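Local coordinates for protein 5-Carboxyvanillate Decarboxylase (Novosphingobium aromaticivorans, PDB 4QRN) that probably catalyses the decarboxylation of 5-carboxyvanillate as a manganese-binding carboxy-lyase of the amidohydrolase family, and is captured here with a nitro-substituted hydroxymethoxybenzoate, at residues I84-L88 and Y337-Y341; R95-D100 and Y143-F147; M264-Y270 and A318-C322. One frame throughout, in Å; residues are numbered along the deposited sequence. Where two conformers were deposited one is given.

Contact 1: residues I84-L88 and Y337-Y341. With 1DF (4-hydroxy-3-methoxy-5-nitrobenzoic acid), chain F.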
loop_
_atom_site.group_PDB
_atom_site.type_symbol
_atom_site.label_atom_id
_atom_site.label_comp_id
_atom_site.label_asym_id
_atom_site.label_seq_id
_atom_site.Cartn_x
_atom_site.Cartn_y
_atom_site.Cartn_z
ATOM N N ILE A 84 -13.215 -18.223 14.362
ATOM C CA ILE A 84 -11.881 -18.344 13.810
ATOM C C ILE A 84 -10.983 -19.176 14.710
ATOM O O ILE A 84 -10.240 -20.050 14.227
ATOM C CB ILE A 84 -11.300 -16.940 13.532
ATOM C CG1 ILE A 84 -11.924 -16.407 12.229
ATOM C CG2 ILE A 84 -9.760 -16.933 13.518
ATOM C CD1 ILE A 84 -11.680 -14.931 11.965
ATOM N N LEU A 85 -11.000 -18.912 16.014
ATOM C CA LEU A 85 -10.085 -19.627 16.890
ATOM C C LEU A 85 -10.410 -21.121 16.862
ATOM O O LEU A 85 -9.498 -21.956 16.806
ATOM C CB LEU A 85 -10.174 -19.040 18.299
ATOM C CG LEU A 85 -9.229 -19.620 19.338
ATOM C CD1 LEU A 85 -7.792 -19.401 18.925
ATOM C CD2 LEU A 85 -9.543 -19.005 20.718
ATOM N N GLU A 86 -11.695 -21.464 16.911
ATOM C CA GLU A 86 -12.076 -22.862 16.830
ATOM C C GLU A 86 -11.584 -23.523 15.544
ATOM O O GLU A 86 -11.028 -24.629 15.539
ATOM C CB GLU A 86 -13.597 -22.983 16.903
ATOM C CG GLU A 86 -14.165 -22.728 18.268
ATOM C CD GLU A 86 -15.681 -22.893 18.320
ATOM O OE1 GLU A 86 -16.274 -23.480 17.377
ATOM O OE2 GLU A 86 -16.285 -22.444 19.324
ATOM N N ARG A 87 -11.800 -22.852 14.425
ATOM C CA ARG A 87 -11.395 -23.420 13.142
ATOM C C ARG A 87 -9.873 -23.517 13.029
ATOM O O ARG A 87 -9.369 -24.514 12.485
ATOM C CB ARG A 87 -11.989 -22.620 11.974
ATOM C CG ARG A 87 -13.479 -22.890 11.796
ATOM C CD ARG A 87 -14.067 -22.001 10.743
ATOM N NE ARG A 87 -15.414 -22.442 10.418
ATOM C CZ ARG A 87 -16.444 -21.645 10.196
ATOM N NH1 ARG A 87 -16.308 -20.327 10.248
ATOM N NH2 ARG A 87 -17.619 -22.197 9.913
ATOM N N LEU A 88 -9.148 -22.506 13.491
ATOM C CA LEU A 88 -7.686 -22.570 13.420
ATOM C C LEU A 88 -7.143 -23.816 14.074
ATOM O O LEU A 88 -6.182 -24.424 13.594
ATOM C CB LEU A 88 -7.068 -21.368 14.140
ATOM C CG LEU A 88 -7.081 -20.039 13.380
ATOM C CD1 LEU A 88 -6.670 -18.922 14.349
ATOM C CD2 LEU A 88 -6.131 -20.080 12.185
ATOM N N TYR A 337 -8.642 -19.251 4.609
ATOM C CA TYR A 337 -9.397 -19.899 5.683
ATOM C C TYR A 337 -8.540 -19.898 6.955
ATOM O O TYR A 337 -7.352 -20.186 6.879
ATOM C CB TYR A 337 -9.679 -21.321 5.278
ATOM C CG TYR A 337 -10.399 -22.152 6.314
ATOM C CD1 TYR A 337 -9.696 -22.892 7.272
ATOM C CD2 TYR A 337 -11.792 -22.226 6.320
ATOM C CE1 TYR A 337 -10.349 -23.702 8.186
ATOM C CE2 TYR A 337 -12.468 -23.036 7.251
ATOM C CZ TYR A 337 -11.732 -23.776 8.171
ATOM O OH TYR A 337 -12.354 -24.615 9.080
ATOM N N PRO A 338 -9.118 -19.634 8.139
ATOM C CA PRO A 338 -10.535 -19.373 8.419
ATOM C C PRO A 338 -10.843 -17.890 8.573
ATOM O O PRO A 338 -11.971 -17.548 8.947
ATOM C CB PRO A 338 -10.738 -20.121 9.740
ATOM C CG PRO A 338 -9.451 -19.872 10.483
ATOM C CD PRO A 338 -8.375 -19.921 9.389
ATOM N N TYR A 339 -9.853 -17.031 8.335
ATOM C CA TYR A 339 -10.054 -15.599 8.467
ATOM C C TYR A 339 -11.054 -15.035 7.472
ATOM O O TYR A 339 -11.701 -14.018 7.737
ATOM C CB TYR A 339 -8.711 -14.864 8.353
ATOM C CG TYR A 339 -7.758 -15.303 9.454
ATOM C CD1 TYR A 339 -7.917 -14.839 10.756
ATOM C CD2 TYR A 339 -6.704 -16.178 9.201
ATOM C CE1 TYR A 339 -7.085 -15.251 11.782
ATOM C CE2 TYR A 339 -5.856 -16.615 10.226
ATOM C CZ TYR A 339 -6.048 -16.118 11.504
ATOM O OH TYR A 339 -5.232 -16.500 12.528
ATOM N N GLN A 340 -11.160 -15.674 6.312
ATOM C CA GLN A 340 -12.054 -15.229 5.265
ATOM C C GLN A 340 -12.675 -16.449 4.577
ATOM O O GLN A 340 -12.353 -16.777 3.432
ATOM C CB GLN A 340 -11.314 -14.309 4.299
ATOM C CG GLN A 340 -12.249 -13.527 3.396
ATOM C CD GLN A 340 -11.616 -12.242 2.885
ATOM O OE1 GLN A 340 -10.630 -11.744 3.441
ATOM N NE2 GLN A 340 -12.174 -11.712 1.797
ATOM N N TYR A 341 -13.559 -17.125 5.304
ATOM C CA TYR A 341 -14.200 -18.361 4.857
ATOM C C TYR A 341 -15.587 -18.015 4.346
ATOM O O TYR A 341 -16.517 -17.879 5.129
ATOM C CB TYR A 341 -14.286 -19.323 6.051
ATOM C CG TYR A 341 -15.023 -20.613 5.781
ATOM C CD1 TYR A 341 -14.693 -21.428 4.700
ATOM C CD2 TYR A 341 -16.038 -21.039 6.626
ATOM C CE1 TYR A 341 -15.347 -22.623 4.455
ATOM C CE2 TYR A 341 -16.712 -22.227 6.395
ATOM C CZ TYR A 341 -16.371 -23.017 5.309
ATOM O OH TYR A 341 -17.044 -24.189 5.063
HETATM C C1 1DF F . -6.162 -12.154 9.461
HETATM C CO1 1DF F . -6.059 -12.222 8.100
HETATM C CO2 1DF F . -5.211 -12.827 10.259
HETATM C CM1 1DF F . -5.026 -13.074 7.583
HETATM C CM2 1DF F . -4.331 -13.741 9.715
HETATM O OM 1DF F . -3.425 -14.455 10.447
HETATM C CZ 1DF F . -4.301 -13.983 8.349
HETATM C CC 1DF F . -7.199 -11.330 10.131
HETATM C CV 1DF F . -3.222 -14.056 11.803
HETATM O O1 1DF F . -8.327 -11.152 9.508
HETATM O O2 1DF F . -6.958 -10.869 11.252
HETATM O O3 1DF F . -3.609 -14.952 7.825
HETATM N N 1DF F . -4.612 -12.755 6.173
HETATM O O11 1DF F . -3.676 -13.286 5.645
HETATM O O22 1DF F . -5.187 -11.781 5.612
HETATM O O HOH W 1 -11.162 -26.178 11.028
HETATM O O HOH W 2 -14.112 -18.617 10.536
#

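Contact 2: residues R95-D100 and Y143-F147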
loop_
_atom_site.group_PDB
_atom_site.type_symbol
_atom_site.label_atom_id
_atom_site.label_comp_id
_atom_site.label_asym_id
_atom_site.label_seq_id
_atom_site.Cartn_x
_atom_site.Cartn_y
_atom_site.Cartn_z
ATOM N N ARG A 95 -12.273 -29.315 9.780
ATOM C CA ARG A 95 -11.649 -28.573 8.691
ATOM C C ARG A 95 -12.012 -29.218 7.348
ATOM O O ARG A 95 -12.336 -28.524 6.389
ATOM C CB ARG A 95 -10.136 -28.539 8.892
ATOM C CG ARG A 95 -9.390 -27.842 7.758
ATOM C CD ARG A 95 -7.920 -27.681 8.056
ATOM N NE ARG A 95 -7.652 -26.848 9.215
ATOM C CZ ARG A 95 -7.234 -25.585 9.183
ATOM N NH1 ARG A 95 -6.982 -24.947 8.029
ATOM N NH2 ARG A 95 -7.011 -24.953 10.323
ATOM N N ILE A 96 -11.938 -30.539 7.274
ATOM C CA ILE A 96 -12.284 -31.237 6.042
ATOM C C ILE A 96 -13.733 -30.952 5.649
ATOM O O ILE A 96 -14.013 -30.718 4.481
ATOM C CB ILE A 96 -12.057 -32.746 6.202
ATOM C CG1 ILE A 96 -10.565 -33.062 6.325
ATOM C CG2 ILE A 96 -12.733 -33.539 5.065
ATOM C CD1 ILE A 96 -9.794 -32.954 5.069
ATOM N N ALA A 97 -14.650 -30.994 6.612
ATOM C CA ALA A 97 -16.053 -30.699 6.311
ATOM C C ALA A 97 -16.204 -29.255 5.796
ATOM O O ALA A 97 -17.006 -29.003 4.892
ATOM C CB ALA A 97 -16.909 -30.943 7.537
ATOM N N ASP A 98 -15.467 -28.323 6.390
ATOM C CA ASP A 98 -15.549 -26.945 5.935
ATOM C C ASP A 98 -15.032 -26.811 4.496
ATOM O O ASP A 98 -15.577 -26.027 3.705
ATOM C CB ASP A 98 -14.752 -26.009 6.867
ATOM C CG ASP A 98 -15.504 -25.660 8.159
ATOM O OD1 ASP A 98 -16.680 -26.052 8.331
ATOM O OD2 ASP A 98 -14.905 -24.961 9.008
ATOM N N MET A 99 -13.967 -27.529 4.169
ATOM C CA MET A 99 -13.476 -27.561 2.805
ATOM C C MET A 99 -14.508 -28.190 1.877
ATOM O O MET A 99 -14.808 -27.655 0.800
ATOM C CB MET A 99 -12.163 -28.328 2.732
ATOM C CG MET A 99 -11.003 -27.577 3.399
ATOM S SD MET A 99 -9.534 -28.565 3.695
ATOM C CE MET A 99 -9.053 -28.995 2.021
ATOM N N ASP A 100 -15.064 -29.336 2.282
ATOM C CA ASP A 100 -16.044 -30.018 1.460
ATOM C C ASP A 100 -17.226 -29.079 1.168
ATOM O O ASP A 100 -17.769 -29.063 0.058
ATOM C CB ASP A 100 -16.536 -31.278 2.161
ATOM C CG ASP A 100 -15.500 -32.405 2.190
ATOM O OD1 ASP A 100 -14.513 -32.370 1.422
ATOM O OD2 ASP A 100 -15.720 -33.372 2.964
ATOM N N TYR A 143 -4.438 -37.043 5.883
ATOM C CA TYR A 143 -5.322 -36.584 4.813
ATOM C C TYR A 143 -4.481 -36.174 3.616
ATOM O O TYR A 143 -4.457 -35.003 3.219
ATOM C CB TYR A 143 -6.179 -35.412 5.277
ATOM C CG TYR A 143 -7.016 -35.705 6.499
ATOM C CD1 TYR A 143 -8.274 -36.296 6.383
ATOM C CD2 TYR A 143 -6.573 -35.354 7.763
ATOM C CE1 TYR A 143 -9.051 -36.543 7.506
ATOM C CE2 TYR A 143 -7.342 -35.588 8.888
ATOM C CZ TYR A 143 -8.574 -36.185 8.754
ATOM O OH TYR A 143 -9.326 -36.411 9.881
ATOM N N PRO A 144 -3.785 -37.136 3.005
ATOM C CA PRO A 144 -2.758 -36.775 2.023
ATOM C C PRO A 144 -3.303 -36.185 0.717
ATOM O O PRO A 144 -2.562 -35.520 -0.002
ATOM C CB PRO A 144 -2.041 -38.119 1.774
ATOM C CG PRO A 144 -3.084 -39.145 2.094
ATOM C CD PRO A 144 -3.830 -38.588 3.256
ATOM N N ASP A 145 -4.568 -36.439 0.390
ATOM C CA ASP A 145 -5.148 -35.854 -0.818
ATOM C C ASP A 145 -5.817 -34.512 -0.564
ATOM O O ASP A 145 -6.297 -33.892 -1.518
ATOM C CB ASP A 145 -6.145 -36.826 -1.438
ATOM C CG ASP A 145 -5.472 -38.082 -1.970
ATOM O OD1 ASP A 145 -4.298 -38.007 -2.405
ATOM O OD2 ASP A 145 -6.117 -39.153 -1.949
ATOM N N ARG A 146 -5.838 -34.070 0.700
ATOM C CA ARG A 146 -6.524 -32.823 1.066
ATOM C C ARG A 146 -5.614 -31.749 1.640
ATOM O O ARG A 146 -5.892 -30.566 1.466
ATOM C CB ARG A 146 -7.628 -33.088 2.103
ATOM C CG ARG A 146 -8.597 -34.195 1.731
ATOM C CD ARG A 146 -9.286 -33.996 0.420
ATOM N NE ARG A 146 -10.073 -32.767 0.321
ATOM C CZ ARG A 146 -11.314 -32.620 0.790
ATOM N NH1 ARG A 146 -11.918 -33.585 1.463
ATOM N NH2 ARG A 146 -11.940 -31.475 0.621
ATOM N N PHE A 147 -4.579 -32.149 2.393
ATOM C CA PHE A 147 -3.752 -31.212 3.154
ATOM C C PHE A 147 -2.320 -31.277 2.635
ATOM O O PHE A 147 -1.764 -32.377 2.501
ATOM C CB PHE A 147 -3.693 -31.596 4.632
ATOM C CG PHE A 147 -4.982 -31.438 5.435
ATOM C CD1 PHE A 147 -6.092 -30.723 4.988
ATOM C CD2 PHE A 147 -5.034 -32.010 6.707
ATOM C CE1 PHE A 147 -7.222 -30.601 5.801
ATOM C CE2 PHE A 147 -6.147 -31.886 7.513
ATOM C CZ PHE A 147 -7.245 -31.192 7.062
#

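Contact 3: residues M264-Y270 and A318-C322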
loop_
_atom_site.group_PDB
_atom_site.type_symbol
_atom_site.label_atom_id
_atom_site.label_comp_id
_atom_site.label_asym_id
_atom_site.label_seq_id
_atom_site.Cartn_x
_atom_site.Cartn_y
_atom_site.Cartn_z
ATOM N N MET A 264 -3.207 -10.337 -3.425
ATOM C CA MET A 264 -3.036 -9.716 -4.734
ATOM C C MET A 264 -1.701 -9.003 -4.876
ATOM O O MET A 264 -1.551 -8.074 -5.685
ATOM C CB MET A 264 -4.222 -8.786 -5.073
ATOM C CG MET A 264 -4.827 -8.985 -6.460
ATOM S SD MET A 264 -5.741 -10.557 -6.584
ATOM C CE MET A 264 -4.563 -11.610 -7.379
ATOM N N GLY A 265 -0.685 -9.497 -4.174
ATOM C CA GLY A 265 0.661 -8.953 -4.329
ATOM C C GLY A 265 0.969 -7.796 -3.397
ATOM O O GLY A 265 1.964 -7.102 -3.606
ATOM N N GLU A 266 0.137 -7.604 -2.370
ATOM C CA GLU A 266 0.379 -6.580 -1.345
ATOM C C GLU A 266 0.581 -5.207 -2.011
ATOM O O GLU A 266 1.462 -4.433 -1.654
ATOM C CB GLU A 266 1.552 -6.959 -0.427
ATOM C CG GLU A 266 1.486 -8.413 0.115
ATOM C CD GLU A 266 0.369 -8.724 1.103
ATOM O OE1 GLU A 266 -0.456 -7.835 1.382
ATOM O OE2 GLU A 266 0.320 -9.895 1.601
ATOM N N ALA A 267 -0.251 -4.953 -3.020
ATOM C CA ALA A 267 -0.301 -3.722 -3.811
ATOM C C ALA A 267 0.846 -3.532 -4.783
ATOM O O ALA A 267 0.771 -2.621 -5.609
ATOM C CB ALA A 267 -0.466 -2.444 -2.907
ATOM N N LEU A 268 1.918 -4.316 -4.682
ATOM C CA LEU A 268 3.074 -4.037 -5.526
ATOM C C LEU A 268 2.760 -4.074 -7.027
ATOM O O LEU A 268 3.284 -3.233 -7.754
ATOM C CB LEU A 268 4.272 -4.916 -5.158
ATOM C CG LEU A 268 4.767 -4.809 -3.702
ATOM C CD1 LEU A 268 6.142 -5.479 -3.577
ATOM C CD2 LEU A 268 4.861 -3.379 -3.184
ATOM N N PRO A 269 1.900 -4.988 -7.510
ATOM C CA PRO A 269 1.595 -4.962 -8.948
ATOM C C PRO A 269 0.953 -3.637 -9.381
ATOM O O PRO A 269 1.201 -3.161 -10.495
ATOM C CB PRO A 269 0.666 -6.174 -9.135
ATOM C CG PRO A 269 1.135 -7.125 -8.027
ATOM C CD PRO A 269 1.355 -6.195 -6.848
ATOM N N TYR A 270 0.102 -3.063 -8.525
ATOM C CA TYR A 270 -0.569 -1.819 -8.847
ATOM C C TYR A 270 0.401 -0.642 -8.807
ATOM O O TYR A 270 0.309 0.281 -9.626
ATOM C CB TYR A 270 -1.722 -1.632 -7.888
ATOM C CG TYR A 270 -2.627 -0.452 -8.180
ATOM C CD1 TYR A 270 -3.539 -0.483 -9.219
ATOM C CD2 TYR A 270 -2.596 0.687 -7.363
ATOM C CE1 TYR A 270 -4.404 0.596 -9.434
ATOM C CE2 TYR A 270 -3.450 1.745 -7.569
ATOM C CZ TYR A 270 -4.358 1.693 -8.595
ATOM O OH TYR A 270 -5.248 2.708 -8.818
ATOM N N ALA A 318 -9.225 -6.854 -9.773
ATOM C CA ALA A 318 -7.882 -6.916 -9.221
ATOM C C ALA A 318 -7.153 -8.182 -9.663
ATOM O O ALA A 318 -5.960 -8.132 -9.986
ATOM C CB ALA A 318 -7.909 -6.813 -7.720
ATOM N N ILE A 319 -7.857 -9.307 -9.695
ATOM C CA ILE A 319 -7.247 -10.545 -10.165
ATOM C C ILE A 319 -6.789 -10.378 -11.612
ATOM O O ILE A 319 -5.666 -10.737 -11.960
ATOM C CB ILE A 319 -8.230 -11.728 -10.032
ATOM C CG1 ILE A 319 -8.514 -11.990 -8.551
ATOM C CG2 ILE A 319 -7.670 -12.953 -10.716
ATOM C CD1 ILE A 319 -9.724 -12.873 -8.347
ATOM N N LYS A 320 -7.669 -9.851 -12.458
ATOM C CA LYS A 320 -7.326 -9.702 -13.863
ATOM C C LYS A 320 -6.177 -8.724 -14.061
ATOM O O LYS A 320 -5.324 -8.933 -14.925
ATOM C CB LYS A 320 -8.551 -9.273 -14.672
ATOM C CG LYS A 320 -9.555 -10.395 -14.885
ATOM C CD LYS A 320 -10.749 -9.944 -15.711
ATOM C CE LYS A 320 -11.609 -11.128 -16.146
ATOM N NZ LYS A 320 -12.800 -10.645 -16.929
ATOM N N PHE A 321 -6.167 -7.647 -13.290
ATOM C CA PHE A 321 -5.084 -6.668 -13.381
ATOM C C PHE A 321 -3.759 -7.357 -13.080
ATOM O O PHE A 321 -2.758 -7.235 -13.792
ATOM C CB PHE A 321 -5.339 -5.528 -12.390
ATOM C CG PHE A 321 -4.254 -4.483 -12.388
ATOM C CD1 PHE A 321 -3.117 -4.666 -11.619
ATOM C CD2 PHE A 321 -4.365 -3.330 -13.144
ATOM C CE1 PHE A 321 -2.099 -3.720 -11.607
ATOM C CE2 PHE A 321 -3.344 -2.398 -13.153
ATOM C CZ PHE A 321 -2.208 -2.593 -12.379
ATOM N N CYS A 322 -3.767 -8.122 -11.997
ATOM C CA CYS A 322 -2.561 -8.772 -11.554
ATOM C C CYS A 322 -2.118 -9.852 -12.580
ATOM O O CYS A 322 -0.926 -10.017 -12.838
ATOM C CB CYS A 322 -2.834 -9.345 -10.168
ATOM S SG CYS A 322 -1.408 -9.830 -9.241
#

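Contact 1: residues I84-L88 and Y337-Y341
Helix residues 84-88 pass closest to the loop 337-341 at Ile84 and Pro338, whose CA atoms are 5.7 Å apart, and no direct hydrogen bond joins the two backbones. The cis peptide between Tyr337 and Pro338 folds the proline back, with CB over the centre of the Tyr337 ring and its CB, CG and CD all within contact of the helix. There Leu88 CD2 meets Pro338 CD at 3.6 Å, while Arg87 CB lies against Pro338 CB. Ile84 reaches further along the loop: CG2, anti to the backbone N, touches Tyr339 CE1 at 3.6 Å, and CG1 rests on the proline carbonyl. Arg87 turns instead toward Tyr337 and Tyr341. Its chain is extended from CG to NE (chi2 174°), crossing Tyr337 at about a right angle so that CG packs 3.4 Å from Tyr337 OH. The guanidinium then offers one face to the CD2-CE2 edge of Tyr341, with CD2 3.6 Å above its plane and the two planes 66° apart. Waters bridge what direct bonds do not: one donates to both Arg87 O and Tyr337 OH, the other accepts from Arg87 NH1 at 2.8 Å and donates to Pro338 O. Asp98 of helix 93-101 completes the polar cluster, pairing with Arg87 NE and with Tyr337 OH. Leu88 CD1 sits 3.4 Å from Tyr339 OH, a hydroxyl that is also hydrogen-bonded to Thr112. Beyond it, CM2 of the bound 4-hydroxy-3-methoxy-5-nitrobenzoic acid lies 3.2 Å above the plane of the Tyr339 ring. The loop follows the last strand of the amidohydrolase (beta/alpha)8 barrel, directly after the manganese ligand Asp336, and the arrangement forms one wall of the ligand pocket.

Contact 2: residues R95-D100 and Y143-F147
Arg146 grips Asp100 end-on, NH1 and NH2 both donating to OD1, the latter at 2.8 Å. Carboxylate and guanidinium are nearly coplanar, 14° apart, yet a single oxygen takes both N-H groups, and the bonds are bent, with an N-H...O angle of 142° at NH2. Beside this salt bridge lies Ile96. Its CG2 touches Arg146 NH1, while CD1 wedges between the Arg146 chain and the aromatic residues, 3.6 Å from Phe147 CE1 and 3.7 Å from Arg146 CB. The same side chain puts CG1 over one face of the Tyr143 ring, a CH-pi contact 4.2 Å from the centroid. Met99 approaches Phe147 in the plane of its ring: SD stands 3.7 Å from CE1, an edge-on Met-aromatic contact. From there the methyl CE, turned by the bend at chi3 (63°), runs to Arg146 O at 3.6 Å. Arg95 adds its aliphatic part, CD packing 3.7 Å from Phe147 CZ. The contact thus sets helix 93-101, which leads into barrel strand 106-111, against the end of the following beta-alpha-beta unit, where helix 122-142 turns into strand 147-149. That turn is tight, Tyr143 O accepting from the backbone N of both Arg146 and Phe147; Arg146 and the two rings all converge on Ile96. A second shell fixes the polar ends. Arg146 bends at chi2 and chi3, its NE bonding to Asp105 O and its NH2 also to Ile104 O. Beyond the CD contact the Arg95 guanidinium turns away from Phe147, NE bonding to Asp90 O and NH2 to Ala43 O. Tyr143 OH is held by Glu93, at the start of helix 93-101, and Ala139, Cys140 and Leu109 back the Phe147 ring.

Contact 3: residues M264-Y270 and A318-C322
Met264 packs against Ala318, Ile319 and Cys322, covering more surface than any other residue here, in a contact that is mostly apolar. Its chain is bent at both chi2 and chi3 (71° and -99°), so that it curls along helix 316-326 instead of pointing straight into it. CG lies 4.0 Å from Ala318 CB, SD meets Ile319 CG1 at 3.7 Å across nearly perpendicular side chains, and CE ends 4.0 Å from Ile319 CA. Cys322 CB lies against the same CE. An alanine here in place of Met264 would lack the thioether arm and is likely to leave a gap facing Ala318, Ile319 and Cys322. In the barrel, residues 264-270 come after strand 259-261, while residues 318-322 belong to the helix between strands 306-309 and 331-332, whose Val308 and Val331 also touch Met264. The backbone shapes the first segment: phi is positive from Met264 through Ala267, the first three sit in the left-handed helical region, and at Gly265 a CB would be jammed against the preceding carbonyl O. Gly265 O accepts from Leu268 N, closing the turn. Aromatic contacts form the other flank. Phe321, with CG anti to the backbone N (chi1 179°), brings CE1 3.5 Å from Pro269 O, which lies near the plane of its ring at the edge. Tyr270 CD1 stands over one face of that ring, 4.0 Å from CZ; the two rings are inclined obliquely, centroids 5.8 Å apart. The polar end of Tyr270 leaves the contact, its OH hydrogen-bonding to Met264 O of the second subunit. The reciprocal bond, from Tyr270 of that subunit to this Met264 O, places the segment in the dimer interface, where the two Tyr270 rings also meet.

In the fold
All three contacts join pieces of one barrel, but at different depths. Contacts 1 and 3 are buried, whereas contact 2 is only partly so and has its charged pair, Asp100 with Arg146, toward its border. Contacts 1 and 2 share a side of the chain and touch directly: Asp98, on the helix of contact 2, meets the hydroxyls of Tyr337 and Tyr341 with its carboxylate and its backbone carbonyl. Contact 3 lies apart, its centre about 24 Å from that of contact 1. Contacts 1 and 3 both touch the second subunit, contact 3 much more extensively. Chemistry follows place: bridging waters and a ligand in contact 1, a direct salt bridge in contact 2, apolar and aromatic packing in contact 3.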